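Local coordinates for protein ferredoxin (Nitrosospira multiformis, PDB 3LMF) that is of unknown function but, as a cysteine-rich four-helix-bundle protein related to the Csp copper-storage family, may bind copper(I) through thiols inside its bundle, at residues Ala43-Leu48 with Lys86-Leu91; Thr24-Ala29 with Leu48-Ala53; Met30-Glu35 with Asp92-Cys97; Asn19-Thr24 with Gln99-Cys104; Gln57-Phe62 with Lys72-Cys77. One frame throughout, in Å; residues are numbered along the deposited sequence.

Contact 1 of 5, residues Ala43-Leu48 with Lys86-Leu91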
# COMPACT_ATOMS: atom_id res chain seq x y z
N ALA A 43 -19.64 8.89 -7.31
CA ALA A 43 -18.87 7.68 -7.62
C ALA A 43 -17.58 7.88 -8.42
O ALA A 43 -16.50 7.56 -7.93
CB ALA A 43 -19.77 6.67 -8.32
N ASP A 44 -17.70 8.38 -9.64
CA ASP A 44 -16.53 8.58 -10.49
C ASP A 44 -15.47 9.50 -9.89
O ASP A 44 -14.27 9.24 -10.01
CB ASP A 44 -16.93 9.12 -11.87
CG ASP A 44 -17.85 8.17 -12.63
OD1 ASP A 44 -17.57 6.95 -12.67
OD2 ASP A 44 -18.84 8.65 -13.21
N HIS A 45 -15.89 10.58 -9.24
CA HIS A 45 -14.93 11.51 -8.66
C HIS A 45 -14.14 10.91 -7.51
O HIS A 45 -12.91 10.97 -7.50
CB HIS A 45 -15.65 12.77 -8.17
CG HIS A 45 -14.79 13.65 -7.29
ND1 HIS A 45 -13.67 14.29 -7.75
CD2 HIS A 45 -14.90 13.96 -5.98
CE1 HIS A 45 -13.11 14.96 -6.75
NE2 HIS A 45 -13.84 14.77 -5.67
N LEU A 46 -14.83 10.33 -6.54
CA LEU A 46 -14.15 9.74 -5.39
C LEU A 46 -13.22 8.60 -5.82
O LEU A 46 -12.07 8.56 -5.37
CB LEU A 46 -15.17 9.25 -4.36
CG LEU A 46 -14.63 9.24 -2.93
CD1 LEU A 46 -14.26 10.65 -2.49
CD2 LEU A 46 -15.67 8.65 -2.00
N ARG A 47 -13.69 7.70 -6.68
CA ARG A 47 -12.84 6.60 -7.14
C ARG A 47 -11.55 7.17 -7.71
O ARG A 47 -10.45 6.71 -7.40
CB ARG A 47 -13.47 5.80 -8.28
CG ARG A 47 -14.57 4.85 -7.93
CD ARG A 47 -14.74 3.83 -9.05
NE ARG A 47 -15.97 3.07 -8.90
CZ ARG A 47 -17.15 3.44 -9.38
NH1 ARG A 47 -17.25 4.57 -10.07
NH2 ARG A 47 -18.22 2.70 -9.16
N LEU A 48 -11.71 8.17 -8.57
CA LEU A 48 -10.56 8.79 -9.21
C LEU A 48 -9.62 9.35 -8.15
O LEU A 48 -8.40 9.16 -8.22
CB LEU A 48 -11.01 9.91 -10.15
CG LEU A 48 -9.96 10.42 -11.13
CD1 LEU A 48 -9.30 9.25 -11.86
CD2 LEU A 48 -10.62 11.37 -12.13
N LYS A 86 -8.82 17.42 -13.56
CA LYS A 86 -9.99 17.91 -14.27
C LYS A 86 -11.26 17.64 -13.47
O LYS A 86 -12.19 18.46 -13.47
CB LYS A 86 -10.08 17.26 -15.65
CG LYS A 86 -8.96 17.70 -16.58
CD LYS A 86 -9.09 17.10 -17.97
CE LYS A 86 -7.94 17.51 -18.87
NZ LYS A 86 -8.03 16.86 -20.21
N SER A 87 -11.29 16.51 -12.78
CA SER A 87 -12.45 16.17 -11.96
C SER A 87 -12.58 17.17 -10.82
O SER A 87 -13.69 17.60 -10.50
CB SER A 87 -12.29 14.75 -11.40
OG SER A 87 -13.43 14.36 -10.66
N CYS A 88 -11.46 17.56 -10.23
CA CYS A 88 -11.48 18.51 -9.12
C CYS A 88 -11.81 19.95 -9.56
O CYS A 88 -12.22 20.76 -8.73
CB CYS A 88 -10.14 18.50 -8.37
SG CYS A 88 -9.84 17.01 -7.40
N GLU A 89 -11.63 20.25 -10.84
CA GLU A 89 -11.93 21.59 -11.35
C GLU A 89 -13.42 21.91 -11.18
O GLU A 89 -13.80 23.07 -11.02
CB GLU A 89 -11.56 21.70 -12.83
CG GLU A 89 -10.06 21.69 -13.11
CD GLU A 89 -9.73 21.75 -14.59
OE1 GLU A 89 -8.53 21.77 -14.92
OE2 GLU A 89 -10.66 21.80 -15.43
N GLN A 90 -14.24 20.86 -11.21
CA GLN A 90 -15.69 20.99 -11.06
C GLN A 90 -16.13 21.43 -9.66
O GLN A 90 -17.06 22.21 -9.51
CB GLN A 90 -16.37 19.65 -11.39
CG GLN A 90 -17.37 19.69 -12.54
CD GLN A 90 -16.72 19.52 -13.90
OE1 GLN A 90 -16.11 18.46 -14.13
NE2 GLN A 90 -16.82 20.45 -14.73
N LEU A 91 -15.45 20.92 -8.63
CA LEU A 91 -15.80 21.23 -7.24
C LEU A 91 -15.07 22.43 -6.66
O LEU A 91 -14.05 22.87 -7.18
CB LEU A 91 -15.55 20.02 -6.35
CG LEU A 91 -16.17 18.69 -6.77
CD1 LEU A 91 -17.59 18.92 -7.27
CD2 LEU A 91 -15.32 18.04 -7.84

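Contact 2 of 5, residues Thr24-Ala29 with Leu48-Ala53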
# COMPACT_ATOMS: atom_id res chain seq x y z
N THR A 24 -2.16 14.82 -0.54
CA THR A 24 -3.26 15.73 -0.82
C THR A 24 -4.51 15.00 -1.31
O THR A 24 -5.61 15.26 -0.83
CB THR A 24 -2.83 16.79 -1.87
OG1 THR A 24 -1.71 17.53 -1.37
CG2 THR A 24 -3.97 17.77 -2.16
N CYS A 25 -4.37 14.10 -2.27
CA CYS A 25 -5.54 13.40 -2.75
C CYS A 25 -6.22 12.56 -1.68
O CYS A 25 -7.44 12.61 -1.53
CB CYS A 25 -5.19 12.56 -3.99
SG CYS A 25 -4.81 13.63 -5.44
N LEU A 26 -5.43 11.80 -0.91
CA LEU A 26 -5.99 10.96 0.15
C LEU A 26 -6.68 11.82 1.22
O LEU A 26 -7.82 11.55 1.62
CB LEU A 26 -4.89 10.13 0.83
CG LEU A 26 -5.21 8.69 1.25
CD1 LEU A 26 -4.23 8.27 2.36
CD2 LEU A 26 -6.64 8.58 1.75
N ARG A 27 -5.99 12.86 1.68
CA ARG A 27 -6.51 13.74 2.71
C ARG A 27 -7.82 14.41 2.32
O ARG A 27 -8.82 14.33 3.05
CB ARG A 27 -5.48 14.81 3.06
CG ARG A 27 -5.99 15.87 4.04
CD ARG A 27 -4.86 16.77 4.53
NE ARG A 27 -4.21 17.51 3.44
CZ ARG A 27 -4.75 18.55 2.81
NH1 ARG A 27 -5.96 18.98 3.15
NH2 ARG A 27 -4.08 19.16 1.85
N MSE A 28 -7.84 15.05 1.17
CA MSE A 28 -9.03 15.75 0.72
C MSE A 28 -10.21 14.83 0.45
O MSE A 28 -11.35 15.16 0.79
CB MSE A 28 -8.70 16.59 -0.50
CG MSE A 28 -7.53 17.51 -0.23
SE MSE A 28 -7.67 19.18 -1.13
CE MSE A 28 -8.78 20.10 0.17
N ALA A 29 -9.94 13.68 -0.14
CA ALA A 29 -11.01 12.72 -0.43
C ALA A 29 -11.64 12.19 0.86
O ALA A 29 -12.86 12.17 0.99
CB ALA A 29 -10.45 11.57 -1.24
N LEU A 48 -11.71 8.17 -8.57
CA LEU A 48 -10.56 8.79 -9.21
C LEU A 48 -9.62 9.35 -8.15
O LEU A 48 -8.40 9.16 -8.22
CB LEU A 48 -11.01 9.91 -10.15
CG LEU A 48 -9.96 10.42 -11.13
CD1 LEU A 48 -9.30 9.25 -11.86
CD2 LEU A 48 -10.62 11.37 -12.13
N MSE A 49 -10.19 10.01 -7.15
CA MSE A 49 -9.41 10.59 -6.08
C MSE A 49 -8.55 9.53 -5.41
O MSE A 49 -7.34 9.73 -5.22
CB MSE A 49 -10.34 11.22 -5.05
CG MSE A 49 -9.72 12.37 -4.33
SE MSE A 49 -9.58 13.91 -5.50
CE MSE A 49 -9.70 15.24 -4.11
N MSE A 50 -9.16 8.40 -5.05
CA MSE A 50 -8.44 7.31 -4.40
C MSE A 50 -7.46 6.64 -5.35
O MSE A 50 -6.36 6.24 -4.94
CB MSE A 50 -9.43 6.27 -3.85
CG MSE A 50 -10.31 6.79 -2.72
SE MSE A 50 -9.29 7.55 -1.25
CE MSE A 50 -8.36 5.94 -0.69
N ASN A 51 -7.84 6.52 -6.62
CA ASN A 51 -6.98 5.91 -7.63
C ASN A 51 -5.72 6.75 -7.76
O ASN A 51 -4.61 6.24 -7.78
CB ASN A 51 -7.68 5.85 -8.99
CG ASN A 51 -8.74 4.78 -9.06
OD1 ASN A 51 -9.50 4.70 -10.03
ND2 ASN A 51 -8.80 3.93 -8.04
N CYS A 52 -5.92 8.06 -7.84
CA CYS A 52 -4.81 8.99 -7.97
C CYS A 52 -3.87 8.86 -6.78
O CYS A 52 -2.65 8.80 -6.96
CB CYS A 52 -5.32 10.42 -8.10
SG CYS A 52 -4.03 11.64 -8.43
N ALA A 53 -4.41 8.80 -5.57
CA ALA A 53 -3.56 8.67 -4.38
C ALA A 53 -2.77 7.36 -4.44
O ALA A 53 -1.58 7.32 -4.10
CB ALA A 53 -4.40 8.72 -3.11

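Contact 3 of 5, residues Met30-Glu35 with Asp92-Cys97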
# COMPACT_ATOMS: atom_id res chain seq x y z
N MSE A 30 -10.80 11.78 1.80
CA MSE A 30 -11.26 11.22 3.07
C MSE A 30 -11.74 12.26 4.09
O MSE A 30 -12.32 11.90 5.12
CB MSE A 30 -10.15 10.36 3.68
CG MSE A 30 -9.82 9.11 2.87
SE MSE A 30 -11.28 7.83 2.74
CE MSE A 30 -12.06 8.40 1.06
N ASN A 31 -11.51 13.53 3.81
CA ASN A 31 -11.94 14.59 4.71
C ASN A 31 -12.88 15.57 4.02
O ASN A 31 -14.10 15.40 4.07
CB ASN A 31 -10.72 15.31 5.29
CG ASN A 31 -9.91 14.43 6.22
OD1 ASN A 31 -10.35 14.13 7.32
ND2 ASN A 31 -8.75 13.98 5.76
N HIS A 32 -12.32 16.58 3.36
CA HIS A 32 -13.11 17.60 2.67
C HIS A 32 -14.29 17.03 1.86
O HIS A 32 -15.45 17.35 2.12
CB HIS A 32 -12.21 18.43 1.75
CG HIS A 32 -12.90 19.59 1.11
ND1 HIS A 32 -12.42 20.21 -0.03
CD2 HIS A 32 -14.03 20.25 1.44
CE1 HIS A 32 -13.22 21.20 -0.36
NE2 HIS A 32 -14.21 21.25 0.51
N CYS A 33 -13.98 16.20 0.87
CA CYS A 33 -15.02 15.63 0.02
C CYS A 33 -16.07 14.81 0.75
O CYS A 33 -17.26 14.95 0.48
CB CYS A 33 -14.38 14.80 -1.10
SG CYS A 33 -13.42 15.79 -2.28
N LEU A 34 -15.66 13.95 1.68
CA LEU A 34 -16.63 13.15 2.42
C LEU A 34 -17.53 14.00 3.31
O LEU A 34 -18.71 13.69 3.49
CB LEU A 34 -15.93 12.08 3.27
CG LEU A 34 -15.39 10.86 2.51
CD1 LEU A 34 -14.76 9.87 3.48
CD2 LEU A 34 -16.54 10.21 1.75
N GLU A 35 -16.99 15.08 3.85
CA GLU A 35 -17.76 15.95 4.73
C GLU A 35 -18.61 16.98 3.97
O GLU A 35 -19.45 17.65 4.57
CB GLU A 35 -16.82 16.66 5.71
CG GLU A 35 -16.06 15.69 6.60
CD GLU A 35 -14.84 16.31 7.25
OE1 GLU A 35 -14.12 15.59 7.97
OE2 GLU A 35 -14.60 17.52 7.03
N ASP A 92 -15.60 22.95 -5.55
CA ASP A 92 -15.00 24.11 -4.91
C ASP A 92 -14.22 23.73 -3.66
O ASP A 92 -14.51 22.72 -3.01
CB ASP A 92 -16.08 25.13 -4.57
CG ASP A 92 -17.16 24.55 -3.70
OD1 ASP A 92 -16.88 24.28 -2.51
OD2 ASP A 92 -18.29 24.36 -4.20
N GLY A 93 -13.23 24.55 -3.32
CA GLY A 93 -12.39 24.28 -2.17
C GLY A 93 -11.36 23.24 -2.56
O GLY A 93 -10.50 22.85 -1.76
N MSE A 94 -11.43 22.80 -3.81
CA MSE A 94 -10.53 21.79 -4.33
C MSE A 94 -9.35 22.38 -5.10
O MSE A 94 -8.65 21.67 -5.82
CB MSE A 94 -11.31 20.85 -5.25
CG MSE A 94 -12.53 20.22 -4.60
SE MSE A 94 -12.10 18.81 -3.58
CE MSE A 94 -12.13 17.56 -4.83
N GLU A 95 -9.12 23.68 -4.94
CA GLU A 95 -8.03 24.35 -5.65
C GLU A 95 -6.67 23.70 -5.38
O GLU A 95 -5.86 23.55 -6.30
CB GLU A 95 -7.95 25.83 -5.26
CG GLU A 95 -9.17 26.66 -5.66
CD GLU A 95 -10.40 26.34 -4.85
OE1 GLU A 95 -10.32 26.38 -3.60
OE2 GLU A 95 -11.45 26.03 -5.46
N GLU A 96 -6.42 23.34 -4.13
CA GLU A 96 -5.15 22.73 -3.78
C GLU A 96 -4.91 21.41 -4.51
O GLU A 96 -3.78 21.08 -4.85
CB GLU A 96 -5.09 22.51 -2.27
CG GLU A 96 -3.73 22.03 -1.77
CD GLU A 96 -3.69 21.86 -0.26
OE1 GLU A 96 -2.62 21.47 0.26
OE2 GLU A 96 -4.73 22.11 0.39
N CYS A 97 -5.98 20.66 -4.75
CA CYS A 97 -5.87 19.38 -5.43
C CYS A 97 -5.58 19.53 -6.92
O CYS A 97 -4.77 18.79 -7.48
CB CYS A 97 -7.15 18.57 -5.23
SG CYS A 97 -6.96 16.81 -5.57

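Contact 4 of 5, residues Asn19-Thr24 with Gln99-Cys104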
# COMPACT_ATOMS: atom_id res chain seq x y z
N ASN A 19 4.76 12.37 -3.77
CA ASN A 19 4.49 12.27 -2.34
C ASN A 19 3.48 13.34 -1.91
O ASN A 19 2.54 13.06 -1.17
CB ASN A 19 5.80 12.39 -1.53
CG ASN A 19 5.61 12.18 -0.02
OD1 ASN A 19 4.95 11.24 0.42
ND2 ASN A 19 6.20 13.06 0.77
N HIS A 20 3.67 14.56 -2.40
CA HIS A 20 2.77 15.66 -2.05
C HIS A 20 1.36 15.42 -2.61
O HIS A 20 0.37 15.59 -1.90
CB HIS A 20 3.32 16.99 -2.59
CG HIS A 20 2.48 18.18 -2.25
ND1 HIS A 20 2.37 18.67 -0.96
CD2 HIS A 20 1.68 18.96 -3.01
CE1 HIS A 20 1.55 19.70 -0.95
NE2 HIS A 20 1.11 19.90 -2.18
N CYS A 21 1.28 15.02 -3.87
CA CYS A 21 -0.00 14.77 -4.51
C CYS A 21 -0.72 13.58 -3.89
O CYS A 21 -1.95 13.56 -3.78
CB CYS A 21 0.19 14.54 -6.02
SG CYS A 21 -1.34 14.28 -6.96
N TYR A 22 0.04 12.57 -3.50
CA TYR A 22 -0.58 11.40 -2.88
C TYR A 22 -1.20 11.83 -1.55
O TYR A 22 -2.36 11.52 -1.27
CB TYR A 22 0.46 10.28 -2.73
CG TYR A 22 0.50 9.59 -1.39
CD1 TYR A 22 -0.60 8.89 -0.90
CD2 TYR A 22 1.67 9.57 -0.65
CE1 TYR A 22 -0.53 8.19 0.30
CE2 TYR A 22 1.76 8.88 0.55
CZ TYR A 22 0.66 8.19 1.02
OH TYR A 22 0.77 7.48 2.19
N ARG A 23 -0.45 12.56 -0.73
CA ARG A 23 -0.97 13.01 0.55
C ARG A 23 -2.22 13.88 0.40
O ARG A 23 -3.21 13.70 1.11
CB ARG A 23 0.11 13.75 1.33
CG ARG A 23 1.18 12.82 1.86
CD ARG A 23 2.33 13.57 2.49
NE ARG A 23 1.87 14.53 3.48
CZ ARG A 23 2.67 15.14 4.35
NH1 ARG A 23 2.16 16.01 5.21
NH2 ARG A 23 3.97 14.87 4.36
N THR A 24 -2.16 14.82 -0.54
CA THR A 24 -3.26 15.73 -0.82
C THR A 24 -4.51 15.00 -1.31
O THR A 24 -5.61 15.26 -0.83
CB THR A 24 -2.83 16.79 -1.87
OG1 THR A 24 -1.71 17.53 -1.37
CG2 THR A 24 -3.97 17.77 -2.16
N GLN A 99 -3.99 21.97 -8.37
CA GLN A 99 -2.60 22.39 -8.44
C GLN A 99 -1.59 21.25 -8.32
O GLN A 99 -0.70 21.10 -9.16
CB GLN A 99 -2.32 23.41 -7.33
CG GLN A 99 -0.86 23.82 -7.19
CD GLN A 99 -0.53 25.12 -7.90
OE1 GLN A 99 -0.68 25.24 -9.12
NE2 GLN A 99 -0.09 26.11 -7.13
N THR A 100 -1.74 20.45 -7.27
CA THR A 100 -0.82 19.35 -7.03
C THR A 100 -0.92 18.25 -8.09
O THR A 100 0.08 17.66 -8.47
CB THR A 100 -1.03 18.74 -5.62
OG1 THR A 100 0.05 17.85 -5.32
CG2 THR A 100 -2.35 17.98 -5.54
N CYS A 101 -2.13 17.99 -8.58
CA CYS A 101 -2.29 16.97 -9.60
C CYS A 101 -1.64 17.39 -10.92
O CYS A 101 -1.13 16.54 -11.65
CB CYS A 101 -3.77 16.64 -9.81
SG CYS A 101 -4.48 15.56 -8.52
N ARG A 102 -1.65 18.68 -11.24
CA ARG A 102 -1.04 19.18 -12.47
C ARG A 102 0.48 19.10 -12.40
O ARG A 102 1.14 18.70 -13.37
CB ARG A 102 -1.44 20.63 -12.74
CG ARG A 102 -2.88 20.82 -13.18
CD ARG A 102 -3.24 22.30 -13.24
NE ARG A 102 -4.60 22.51 -13.72
CZ ARG A 102 -5.22 23.68 -13.75
NH1 ARG A 102 -6.46 23.77 -14.20
NH2 ARG A 102 -4.58 24.77 -13.32
N GLN A 103 1.03 19.49 -11.26
CA GLN A 103 2.48 19.47 -11.04
C GLN A 103 2.99 18.04 -11.10
O GLN A 103 3.93 17.74 -11.83
CB GLN A 103 2.83 20.08 -9.68
CG GLN A 103 4.32 19.95 -9.33
CD GLN A 103 4.65 20.34 -7.88
OE1 GLN A 103 4.14 19.74 -6.93
NE2 GLN A 103 5.52 21.34 -7.72
N CYS A 104 2.37 17.15 -10.33
CA CYS A 104 2.80 15.77 -10.31
C CYS A 104 2.78 15.17 -11.71
O CYS A 104 3.70 14.48 -12.11
CB CYS A 104 1.90 14.96 -9.36
SG CYS A 104 2.34 13.21 -9.21

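Contact 5 of 5, residues Gln57-Phe62 with Lys72-Cys77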
# COMPACT_ATOMS: atom_id res chain seq x y z
N GLN A 57 1.32 6.93 -4.91
CA GLN A 57 2.04 6.22 -3.86
C GLN A 57 2.89 5.11 -4.46
O GLN A 57 3.98 4.81 -3.97
CB GLN A 57 1.04 5.64 -2.85
CG GLN A 57 1.66 5.16 -1.55
CD GLN A 57 0.61 4.91 -0.48
OE1 GLN A 57 0.93 4.47 0.62
NE2 GLN A 57 -0.65 5.20 -0.79
N THR A 58 2.39 4.49 -5.52
CA THR A 58 3.11 3.42 -6.20
C THR A 58 4.34 4.00 -6.91
O THR A 58 5.44 3.48 -6.80
CB THR A 58 2.18 2.69 -7.20
OG1 THR A 58 1.10 2.09 -6.48
CG2 THR A 58 2.93 1.62 -7.97
N SER A 59 4.13 5.10 -7.62
CA SER A 59 5.23 5.77 -8.32
C SER A 59 6.30 6.17 -7.31
O SER A 59 7.49 5.96 -7.53
CB SER A 59 4.71 7.01 -9.05
OG SER A 59 3.80 6.62 -10.08
N LEU A 60 5.86 6.75 -6.20
CA LEU A 60 6.77 7.16 -5.15
C LEU A 60 7.59 5.96 -4.68
O LEU A 60 8.81 6.04 -4.56
CB LEU A 60 5.99 7.74 -3.96
CG LEU A 60 6.79 8.06 -2.70
CD1 LEU A 60 7.87 9.08 -3.02
CD2 LEU A 60 5.85 8.59 -1.62
N ASN A 61 6.93 4.85 -4.42
CA ASN A 61 7.63 3.66 -3.96
C ASN A 61 8.60 3.11 -5.00
O ASN A 61 9.70 2.69 -4.65
CB ASN A 61 6.63 2.58 -3.54
CG ASN A 61 5.91 2.93 -2.23
OD1 ASN A 61 6.25 3.93 -1.58
ND2 ASN A 61 4.94 2.12 -1.84
N PHE A 62 8.21 3.11 -6.27
CA PHE A 62 9.10 2.61 -7.31
C PHE A 62 10.38 3.43 -7.40
O PHE A 62 11.47 2.88 -7.52
CB PHE A 62 8.38 2.59 -8.67
CG PHE A 62 7.76 1.26 -8.99
CD1 PHE A 62 6.80 0.70 -8.15
CD2 PHE A 62 8.16 0.55 -10.12
CE1 PHE A 62 6.24 -0.55 -8.43
CE2 PHE A 62 7.61 -0.70 -10.41
CZ PHE A 62 6.65 -1.25 -9.56
N LYS A 72 7.88 3.88 -16.69
CA LYS A 72 6.63 3.29 -17.13
C LYS A 72 5.50 3.60 -16.14
O LYS A 72 4.42 4.07 -16.52
CB LYS A 72 6.80 1.77 -17.27
CG LYS A 72 5.71 1.06 -18.07
CD LYS A 72 5.84 1.34 -19.57
CE LYS A 72 4.61 0.84 -20.33
NZ LYS A 72 4.34 -0.63 -20.17
N VAL A 73 5.75 3.35 -14.86
CA VAL A 73 4.76 3.62 -13.82
C VAL A 73 4.38 5.09 -13.78
O VAL A 73 3.21 5.44 -13.63
CB VAL A 73 5.30 3.20 -12.44
CG1 VAL A 73 4.37 3.71 -11.34
CG2 VAL A 73 5.42 1.69 -12.37
N CYS A 74 5.38 5.95 -13.91
CA CYS A 74 5.14 7.39 -13.88
C CYS A 74 4.27 7.84 -15.05
O CYS A 74 3.44 8.73 -14.89
CB CYS A 74 6.47 8.15 -13.90
SG CYS A 74 7.33 8.16 -12.32
N GLY A 75 4.46 7.22 -16.22
CA GLY A 75 3.66 7.58 -17.38
C GLY A 75 2.18 7.36 -17.11
O GLY A 75 1.33 8.16 -17.52
N VAL A 76 1.87 6.26 -16.43
CA VAL A 76 0.50 5.94 -16.10
C VAL A 76 0.01 6.90 -15.02
O VAL A 76 -1.13 7.36 -15.05
CB VAL A 76 0.38 4.49 -15.61
CG1 VAL A 76 -1.02 4.22 -15.08
CG2 VAL A 76 0.71 3.55 -16.76
N CYS A 77 0.89 7.21 -14.07
CA CYS A 77 0.55 8.11 -12.99
C CYS A 77 0.19 9.50 -13.53
O CYS A 77 -0.75 10.12 -13.05
CB CYS A 77 1.71 8.21 -12.00
SG CYS A 77 1.35 9.14 -10.48

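Contact 1 of 5, residues Ala43-Leu48 with Lys86-Leu91
A buried helix-helix contact, held by one side-chain hydrogen bond between His-45 and Ser-87, joins the start of helix 43-64 to the end of helix 70-90. The two segment axes cross at 128° and come within 10.2 Å. ND1 of His-45 and OG of Ser-87 lie 2.9 Å apart, a fairly straight bond in which either atom could be the donor. The imidazole reaches across because CG stands anti to the backbone N (chi1 167°). Its edge, near the ring plane, also meets Cys-88 SG, 3.9 Å from CE1. This is one end of an antiparallel four-helix bundle, where Cys-97 of helix 95-112 also touches Cys-88. Over one face of the ring sits the Leu-91 methyl CD2, a CH-pi contact 4.1 Å from the ring centroid. Without the imidazole, as with an alanine here, the Ser-87 hydroxyl would probably lose its mate and a gap open beneath Leu-91. One turn further on, Leu-48 CD2 packs against Ser-87 CB at 3.8 Å.

Contact 2 of 5, residues Thr24-Ala29 with Leu48-Ala53
The antiparallel pairing of the first two helices of the bundle is made here by Cys-25 and Ala-29 against Met-49, Cys-52 and Ala-53. The segment axes approach to 8.2 Å at 150°, close enough for backbone atoms to join in: Met-49 CG touches the Cys-25 carbonyl O at 3.6 Å. Met-49, like Met-28 and Met-50, is a selenomethionine. Its CG also presses on the Ala-29 methyl CB at 3.3 Å, tighter than usual for two carbons. From there the bend at chi2 (72°) carries the chain on until its terminal CE meets Met-28 CB. Small residues permit the closeness, Ala-53 CB resting on Cys-25 CB at 4.0 Å. Beside them the thiols of Cys-25 and Cys-52 lie 3.7 Å apart, in contact but not a disulfide. Inward-facing cysteines of this kind are what the Csp four-helix bundle uses to hold copper(I) in relatives, and Cys-101 of helix 95-112 extends the cluster. On another flank the Met-50 chain folds back at chi2 and chi3 and crosses Leu-26 obliquely, Met-50 CE lying 4.0 Å from Leu-26 CD2. Asn-61 of the fourth subunit packs on Leu-26, while Met-50 meets its counterpart in the second subunit.

Contact 3 of 5, residues Met30-Glu35 with Asp92-Cys97
His-32 reaches from helix 8-36 to the loop before helix 95-112, meeting Asp-92, Gly-93 and Met-94. CB points toward that loop, and CG continues outward, turned fully away from the backbone N (chi1 -174°), so that the far half of the imidazole does the touching. ND1 lies 3.8 Å from the selenium of selenomethionine Met-94, which approaches the ring obliquely. Gly-93 O lies nearer ND1 (3.7 Å) without a hydrogen bond, and this nitrogen is buried with no polar partner in the model. CE1 meets two backbone carbonyls: Asp-92 O at 3.3 Å, at the ring edge and near its plane, and Gly-93 O at 3.5 Å from an oblique direction. NE2 is farther from Asp-92 O, at 3.8 Å. Gly-93 has positive phi (80°), and a CB on it would fall against CE1, so the loop can pass this close to the imidazole only without a side chain there. Its N-H is bound by Glu-95 OE2 at 3.2 Å, on the syn side of the carboxylate. Met-94, at the N-cap position of helix 95-112, bends at chi2 and chi3 to bring its methyl CE to Cys-33 SG at 3.4 Å. His-40 and His-45 also border this cluster. Histidine, methionine and cysteine gathered here resemble the bundle end proposed as the copper entrance in Csp four-helix relatives, though such use here is unknown.

Contact 4 of 5, residues Asn19-Thr24 with Gln99-Cys104
The His-20 imidazole is met obliquely by the hydroxyl of Thr-100, whose OG1 lies 3.0 Å from CD2, while Thr-24 OG1 of the ring's own helix stands over one face, offset toward the rim. That second hydroxyl is engaged with the backbone, donating to His-20 O at 2.9 Å from above the carbonyl plane. The Thr-24 N-H reaches the same oxygen from the opposite face, so two donors grip it within one helical turn. Thr-100 of helix 95-112 meets three residues of the facing helix, His-20, Cys-21 and Thr-24. With OG1 swung to the carbonyl-carbon side (chi1 -169°), its hydroxyl presses on the first carbons of Cys-21, 3.2 Å from CA and 3.4 Å from CB. Thr-100 CG2, placed between the backbone N and the carbonyl carbon, meets Thr-24 CG2 tip to tip at 3.8 Å. Deeper in the core, Cys-21 SG touches Cys-101 SG at 3.7 Å, too long for a disulfide, and Cys-21 CB packs on Cys-104 CB at 3.8 Å. Cys-56 of helix 43-64 and Cys-81 and Cys-84 of helix 70-90 bring further thiols to this layer. The segment axes run antiparallel, inclined at 148°, and approach to 8.9 Å. Thiols turned inward from all four helices are characteristic of Csp-type bundles, whose relatives store copper(I) along the core.

Contact 5 of 5, residues Gln57-Phe62 with Lys72-Cys77
The Ser-59 hydroxyl is hemmed in by two residues of the facing helix: OG lies 3.2 Å from Val-73 CG1 and 3.3 Å from Cys-77 CB. Its polar need is met at home, by a hydrogen bond to Ile-55 O one turn back in helix 43-64, so across the contact it acts as a small, close-packed group. The fold of the side chain suits this, OG sitting beside the backbone N (chi1 -65°). Val-73 spreads its two methyls over two neighbours. CG1 goes to Ser-59 and, more loosely, to Thr-58 CG2 at 4.2 Å; CG2 lies over one face of the Phe-62 ring, 4.0 Å from the centroid and offset toward CD2. The phenyl and the valine branch cross at about a right angle. Cutting Val-73 back to an alanine takes the methyl off that face of Phe-62 and would probably leave a gap beside the Ser-59 hydroxyl. Cys-77 SG also approaches Ser-59 OG, at 3.5 Å, without a hydrogen bond. The segments run antiparallel at 158°, with axes 9.2 Å apart, and the short loop from helix 43-64 to helix 70-90 makes them a helical hairpin. Thr-58 OG1 bonds to Thr-58 of the third subunit, whose Val-76 also packs on Val-73. On the inner side, Cys-108 of helix 95-112 touches Cys-74 and Cys-77, and Cys-18 of helix 8-36 reaches Ser-59.

In the fold
From the N terminus, helix 8-36 contributes in turn to contacts 4, 2 and 3. Contact 2 closes first, pairing it with helix 43-64; contact 5 then closes the short hairpin between helix 43-64 and helix 70-90. Contact 1 ties the same two helices at their other ends, so contact 5 lies within its span, with centres about 20 Å apart. Contact 3 encloses both, and contact 4 closes last, bringing helix 95-112 back alongside helix 8-36 and enclosing all the others. Contact 2 crosses contacts 1 and 3. Contacts 1 and 3 sit at one end of the bundle, contact 2 links them to contact 4 near the centre, and contact 5 lies toward the other end.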